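Side-chain contacts in nisin immunity protein (Lactococcus lactis subsp. lactis, PDB 5XHB), which helps protect the nisin-producing cell against nisin supplied from outside, as a lipoprotein of the cell membrane: residues F20-K25 / K81-G86; R130-M135 / F211-N216. All blocks are in the same frame, centred on the assembly; numbering follows the deposited sequence.

Contact 1 of 2, residues F20-K25 / K81-G86; sequences FIYDNK and KSLCMG
A Met-aromatic contact, joined by a CH-pi approach, ties the inner faces of two strands of one strongly curved antiparallel sheet: F20 on strand 19-22 meets the selenomethionine M85 on strand 83-87. The two side chains come from opposite directions across a gap of 11.5 Å between F20 CA and M85 CA, so the strands touch through side chains alone, with no hydrogen bond between them. The terminal methyl M85 CE sits over one face of the phenyl ring, 3.8 Å from its centroid and displaced toward the rim, nearest the far end of the ring (F20 CZ to M85 CE 3.5 Å). The selenium stands above the same face but farther off, with M85 SE 5.3 Å from the ring centroid. M85 runs extended from its backbone as far as SE and then turns at the last torsion (chi3 -66°), which sets the methyl, rather than the selenium, against the ring. A looser apolar touch follows two residues along each strand, where L83 CD1 lies at the edge of the Y22 ring, 4.5 Å from Y22 CE2. Beyond Y22 the chain reverses in a type I' turn from Y22 to K25, closed by K25 N to Y22 O at 3.0 Å, answered by Y22 N to K25 O at 2.9 Å, and leading into strand 25-33. In the sheet, strands 25-33 and 90-96 stand between the two segments, F20 pairing with Y27 and M85 with Y92 through their backbones; V29 and I94 from these strands and I75 of strand 67-78 pack against both F20 and M85.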
loop_
_atom_site.group_PDB
_atom_site.type_symbol
_atom_site.label_atom_id
_atom_site.label_comp_id
_atom_site.label_asym_id
_atom_site.label_seq_id
_atom_site.Cartn_x
_atom_site.Cartn_y
_atom_site.Cartn_z
ATOM N N PHE A 20 2.504 -14.984 0.253
ATOM C CA PHE A 20 2.745 -16.405 0.447
ATOM C C PHE A 20 1.893 -17.284 -0.442
ATOM O O PHE A 20 0.948 -16.831 -1.094
ATOM C CB PHE A 20 2.520 -16.779 1.920
ATOM C CG PHE A 20 1.086 -16.653 2.381
ATOM C CD1 PHE A 20 0.582 -15.426 2.808
ATOM C CD2 PHE A 20 0.258 -17.767 2.421
ATOM C CE1 PHE A 20 -0.727 -15.304 3.254
ATOM C CE2 PHE A 20 -1.056 -17.662 2.855
ATOM C CZ PHE A 20 -1.555 -16.418 3.271
ATOM N N ILE A 21 2.241 -18.562 -0.459
ATOM C CA ILE A 21 1.469 -19.541 -1.191
ATOM C C ILE A 21 0.930 -20.577 -0.222
ATOM O O ILE A 21 1.647 -21.045 0.660
ATOM C CB ILE A 21 2.316 -20.219 -2.272
ATOM C CG1 ILE A 21 2.823 -19.166 -3.257
ATOM C CG2 ILE A 21 1.512 -21.283 -2.980
ATOM C CD1 ILE A 21 3.876 -19.685 -4.219
ATOM N N TYR A 22 -0.337 -20.924 -0.376
ATOM C CA TYR A 22 -0.944 -21.934 0.465
ATOM C C TYR A 22 -1.875 -22.788 -0.387
ATOM O O TYR A 22 -2.745 -22.264 -1.081
ATOM C CB TYR A 22 -1.689 -21.286 1.637
ATOM C CG TYR A 22 -2.810 -22.134 2.186
ATOM C CD1 TYR A 22 -2.586 -23.444 2.571
ATOM C CD2 TYR A 22 -4.095 -21.616 2.323
ATOM C CE1 TYR A 22 -3.610 -24.227 3.050
ATOM C CE2 TYR A 22 -5.126 -22.388 2.821
ATOM C CZ TYR A 22 -4.875 -23.694 3.183
ATOM O OH TYR A 22 -5.894 -24.477 3.678
ATOM N N ASP A 23 -1.670 -24.102 -0.342
ATOM C CA ASP A 23 -2.483 -25.042 -1.112
ATOM C C ASP A 23 -2.478 -24.654 -2.588
ATOM O O ASP A 23 -3.521 -24.616 -3.235
ATOM C CB ASP A 23 -3.910 -25.086 -0.553
ATOM C CG ASP A 23 -4.731 -26.229 -1.116
ATOM O OD1 ASP A 23 -4.144 -27.111 -1.782
ATOM O OD2 ASP A 23 -5.963 -26.242 -0.887
ATOM N N ASN A 24 -1.289 -24.329 -3.088
ATOM C CA ASN A 24 -1.065 -23.930 -4.481
ATOM C C ASN A 24 -1.766 -22.649 -4.957
ATOM O O ASN A 24 -1.925 -22.445 -6.160
ATOM C CB ASN A 24 -1.463 -25.064 -5.421
ATOM C CG ASN A 24 -0.348 -25.438 -6.362
ATOM O OD1 ASN A 24 0.364 -26.417 -6.134
ATOM N ND2 ASN A 24 -0.168 -24.645 -7.419
ATOM N N LYS A 25 -2.178 -21.789 -4.035
ATOM C CA LYS A 25 -2.791 -20.513 -4.422
ATOM C C LYS A 25 -2.039 -19.358 -3.763
ATOM O O LYS A 25 -1.534 -19.505 -2.660
ATOM C CB LYS A 25 -4.269 -20.470 -4.024
ATOM C CG LYS A 25 -5.156 -21.477 -4.744
ATOM C CD LYS A 25 -6.631 -21.245 -4.401
ATOM C CE LYS A 25 -7.067 -19.803 -4.685
ATOM N NZ LYS A 25 -8.520 -19.556 -4.381
ATOM N N LYS A 81 -16.614 -16.513 6.924
ATOM C CA LYS A 81 -16.018 -17.505 6.028
ATOM C C LYS A 81 -14.783 -17.002 5.275
ATOM O O LYS A 81 -14.251 -17.703 4.421
ATOM C CB LYS A 81 -17.057 -18.030 5.023
ATOM C CG LYS A 81 -18.227 -18.764 5.669
ATOM C CD LYS A 81 -19.277 -19.162 4.624
ATOM C CE LYS A 81 -20.414 -19.949 5.266
ATOM N NZ LYS A 81 -21.548 -20.185 4.324
ATOM N N SER A 82 -14.290 -15.812 5.612
ATOM C CA SER A 82 -13.006 -15.389 5.068
ATOM C C SER A 82 -11.899 -16.096 5.854
ATOM O O SER A 82 -12.161 -16.692 6.900
ATOM C CB SER A 82 -12.854 -13.861 5.131
ATOM O OG SER A 82 -12.765 -13.442 6.479
ATOM N N LEU A 83 -10.672 -16.078 5.345
ATOM C CA LEU A 83 -9.561 -16.686 6.082
ATOM C C LEU A 83 -8.715 -15.614 6.757
ATOM O O LEU A 83 -8.643 -14.481 6.283
ATOM C CB LEU A 83 -8.676 -17.526 5.154
ATOM C CG LEU A 83 -9.347 -18.677 4.422
ATOM C CD1 LEU A 83 -8.344 -19.341 3.492
ATOM C CD2 LEU A 83 -9.897 -19.674 5.425
ATOM N N CYS A 84 -8.070 -15.965 7.862
ATOM C CA CYS A 84 -7.156 -15.026 8.494
ATOM C C CYS A 84 -5.954 -15.748 9.090
ATOM O O CYS A 84 -5.934 -16.982 9.188
ATOM C CB CYS A 84 -7.879 -14.204 9.566
ATOM S SG CYS A 84 -8.549 -15.195 10.924
HETATM N N MSE A 85 -4.942 -14.969 9.460
HETATM C CA MSE A 85 -3.698 -15.527 9.933
HETATM C C MSE A 85 -3.355 -14.939 11.282
HETATM O O MSE A 85 -3.537 -13.744 11.506
HETATM C CB MSE A 85 -2.571 -15.263 8.946
HETATM C CG MSE A 85 -1.246 -15.863 9.399
HETATM SE SE MSE A 85 0.134 -15.619 8.057
HETATM C CE MSE A 85 -0.617 -16.772 6.646
ATOM N N GLY A 86 -2.863 -15.778 12.186
ATOM C CA GLY A 86 -2.383 -15.270 13.462
ATOM C C GLY A 86 -1.079 -14.521 13.261
ATOM O O GLY A 86 -0.115 -15.073 12.720
#

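Contact 2 of 2, residues R130-M135 / F211-N216; sequences RKIDYM and FAVEIN. With SO4 (sulfate ion), chain B.
This is a buried apolar contact inside the C-terminal domain of the Spa1 family, between strands 131-134 and 210-215 of one curved antiparallel sheet. Strands 137-145 and 218-224 come between them in the sheet order, yet its curvature brings their side chains together; the axes of 131-134 and 211-215 come within 10.4 Å, their N-to-C directions 134° apart. I132 is the hub, its CD1 reaching mainly V213 and its CG2 the F211 ring. The delta methyl meets V213 tip to tip, and I132 CD1 to V213 CG2, at 3.5 Å, is a tight carbon pair. The gamma methyl lies at the edge of the F211 ring, near its plane, with I132 CG2 3.8 Å from F211 CZ. This split follows from the first torsion (chi1 -72°), which places CG1 beside the backbone N and CG2 beside the carbonyl carbon. Y134, two residues on, adds a looser touch, Y134 CD2 to F211 CE2 at 4.4 Å. F122 joins the two aromatic side chains, stacking on Y134 and meeting F211 edge-to-face, while Y139 and A222 of the intervening strands also pack against F211. Beyond this apolar cluster the tyrosine reaches a sulfate, probably from the crystallisation liquor, which is also held by A105 N, L207 N, T208 OG1 and R107 NH1. Y134 OH donates a hydrogen bond of 2.8 Å to sulfate O2, and that oxygen lies in the plane of the phenol ring.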
loop_
_atom_site.group_PDB
_atom_site.type_symbol
_atom_site.label_atom_id
_atom_site.label_comp_id
_atom_site.label_asym_id
_atom_site.label_seq_id
_atom_site.Cartn_x
_atom_site.Cartn_y
_atom_site.Cartn_z
ATOM N N ARG A 130 4.789 17.724 -8.908
ATOM C CA ARG A 130 4.553 16.624 -9.836
ATOM C C ARG A 130 4.785 15.295 -9.138
ATOM O O ARG A 130 4.795 14.248 -9.776
ATOM C CB ARG A 130 5.449 16.743 -11.071
ATOM C CG ARG A 130 5.282 18.083 -11.817
ATOM C CD ARG A 130 6.546 18.467 -12.589
ATOM N NE ARG A 130 7.743 18.447 -11.740
ATOM C CZ ARG A 130 8.979 18.653 -12.180
ATOM N NH1 ARG A 130 9.193 18.910 -13.466
ATOM N NH2 ARG A 130 10.005 18.608 -11.341
ATOM N N LYS A 131 4.956 15.346 -7.820
ATOM C CA LYS A 131 5.213 14.146 -7.034
ATOM C C LYS A 131 4.244 14.008 -5.875
ATOM O O LYS A 131 3.723 14.998 -5.363
ATOM C CB LYS A 131 6.655 14.152 -6.502
ATOM C CG LYS A 131 7.692 13.907 -7.595
ATOM C CD LYS A 131 9.121 13.916 -7.045
ATOM C CE LYS A 131 10.124 13.591 -8.153
ATOM N NZ LYS A 131 11.541 13.580 -7.646
ATOM N N ILE A 132 4.010 12.764 -5.473
ATOM C CA ILE A 132 3.137 12.462 -4.358
ATOM C C ILE A 132 3.883 11.620 -3.342
ATOM O O ILE A 132 4.605 10.691 -3.714
ATOM C CB ILE A 132 1.867 11.726 -4.832
ATOM C CG1 ILE A 132 0.978 12.716 -5.580
ATOM C CG2 ILE A 132 1.102 11.131 -3.648
ATOM C CD1 ILE A 132 -0.296 12.131 -6.036
ATOM N N ASP A 133 3.724 11.970 -2.070
ATOM C CA ASP A 133 4.312 11.208 -0.967
ATOM C C ASP A 133 3.312 10.187 -0.433
ATOM O O ASP A 133 2.156 10.526 -0.157
ATOM C CB ASP A 133 4.737 12.128 0.178
ATOM C CG ASP A 133 5.640 13.266 -0.272
ATOM O OD1 ASP A 133 6.252 13.178 -1.358
ATOM O OD2 ASP A 133 5.725 14.258 0.475
ATOM N N TYR A 134 3.761 8.947 -0.269
ATOM C CA TYR A 134 2.903 7.896 0.261
ATOM C C TYR A 134 3.730 6.789 0.914
ATOM O O TYR A 134 4.649 6.247 0.297
ATOM C CB TYR A 134 2.022 7.305 -0.847
ATOM C CG TYR A 134 1.267 6.055 -0.427
ATOM C CD1 TYR A 134 0.261 6.121 0.528
ATOM C CD2 TYR A 134 1.559 4.819 -0.997
ATOM C CE1 TYR A 134 -0.440 4.990 0.911
ATOM C CE2 TYR A 134 0.865 3.673 -0.614
ATOM C CZ TYR A 134 -0.134 3.771 0.337
ATOM O OH TYR A 134 -0.823 2.651 0.728
HETATM N N MSE A 135 3.400 6.461 2.157
HETATM C CA MSE A 135 4.057 5.352 2.869
HETATM C C MSE A 135 5.574 5.484 2.937
HETATM O O MSE A 135 6.291 4.483 2.861
HETATM C CB MSE A 135 3.705 4.013 2.219
HETATM C CG MSE A 135 2.355 3.471 2.627
HETATM SE SE MSE A 135 2.317 2.978 4.523
HETATM C CE MSE A 135 3.632 1.517 4.438
ATOM N N PHE A 211 0.002 3.856 -8.338
ATOM C CA PHE A 211 -1.413 4.166 -8.215
ATOM C C PHE A 211 -1.794 5.196 -9.260
ATOM O O PHE A 211 -0.929 5.680 -9.999
ATOM C CB PHE A 211 -1.754 4.650 -6.805
ATOM C CG PHE A 211 -0.838 5.737 -6.283
ATOM C CD1 PHE A 211 -1.134 7.075 -6.498
ATOM C CD2 PHE A 211 0.304 5.414 -5.560
ATOM C CE1 PHE A 211 -0.290 8.075 -6.018
ATOM C CE2 PHE A 211 1.152 6.399 -5.079
ATOM C CZ PHE A 211 0.855 7.735 -5.311
ATOM N N ALA A 212 -3.087 5.498 -9.352
ATOM C CA ALA A 212 -3.575 6.436 -10.356
ATOM C C ALA A 212 -4.005 7.748 -9.709
ATOM O O ALA A 212 -4.681 7.744 -8.684
ATOM C CB ALA A 212 -4.738 5.828 -11.130
ATOM N N VAL A 213 -3.591 8.866 -10.291
ATOM C CA VAL A 213 -3.983 10.170 -9.758
ATOM C C VAL A 213 -4.720 10.946 -10.829
ATOM O O VAL A 213 -4.225 11.085 -11.944
ATOM C CB VAL A 213 -2.759 10.999 -9.289
ATOM C CG1 VAL A 213 -3.235 12.255 -8.509
ATOM C CG2 VAL A 213 -1.837 10.148 -8.450
ATOM N N GLU A 214 -5.903 11.444 -10.492
ATOM C CA GLU A 214 -6.663 12.298 -11.387
ATOM C C GLU A 214 -6.004 13.678 -11.468
ATOM O O GLU A 214 -5.910 14.387 -10.463
ATOM C CB GLU A 214 -8.108 12.412 -10.889
ATOM C CG GLU A 214 -9.128 12.707 -11.954
ATOM C CD GLU A 214 -10.556 12.515 -11.458
ATOM O OE1 GLU A 214 -10.797 12.578 -10.222
ATOM O OE2 GLU A 214 -11.442 12.309 -12.311
ATOM N N ILE A 215 -5.497 14.020 -12.649
ATOM C CA ILE A 215 -4.894 15.325 -12.901
ATOM C C ILE A 215 -5.721 15.996 -13.976
ATOM O O ILE A 215 -5.795 15.491 -15.095
ATOM C CB ILE A 215 -3.437 15.241 -13.383
ATOM C CG1 ILE A 215 -2.544 14.500 -12.372
ATOM C CG2 ILE A 215 -2.895 16.637 -13.665
ATOM C CD1 ILE A 215 -2.459 15.159 -11.032
ATOM N N ASN A 216 -6.326 17.130 -13.647
ATOM C CA ASN A 216 -7.252 17.787 -14.571
ATOM C C ASN A 216 -8.316 16.786 -15.030
ATOM O O ASN A 216 -9.061 16.273 -14.194
ATOM C CB ASN A 216 -6.462 18.420 -15.716
ATOM C CG ASN A 216 -5.473 19.455 -15.199
ATOM O OD1 ASN A 216 -5.658 19.980 -14.102
ATOM N ND2 ASN A 216 -4.406 19.719 -15.954
HETATM S S SO4 B . -0.232 -1.428 -0.329
HETATM O O1 SO4 B . -1.334 -1.728 -1.266
HETATM O O2 SO4 B . -0.422 -0.099 0.244
HETATM O O3 SO4 B . -0.197 -2.406 0.756
HETATM O O4 SO4 B . 1.008 -1.476 -1.095
#

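In the fold
Contact 1 is complete before the chain reaches the first segment of contact 2, and the two fall to either side of the chain's centre, 32 Å apart between centres and about 17 Å between nearest atoms. Each belongs to its own antiparallel sheet: contact 1 to the N-terminal one, contact 2 to the one formed by the Spa1-family region. The plan recurs: two other strands stand between each contacting pair, whose side chains meet across the sheet's curvature, consistent with strong bending. NisI is thus built from two all-beta halves, each with its own apolar interior; the sulfate lies near the chain's centre, held by Y134, L207 and T208 with A105 and R107 of the connection between the sheets.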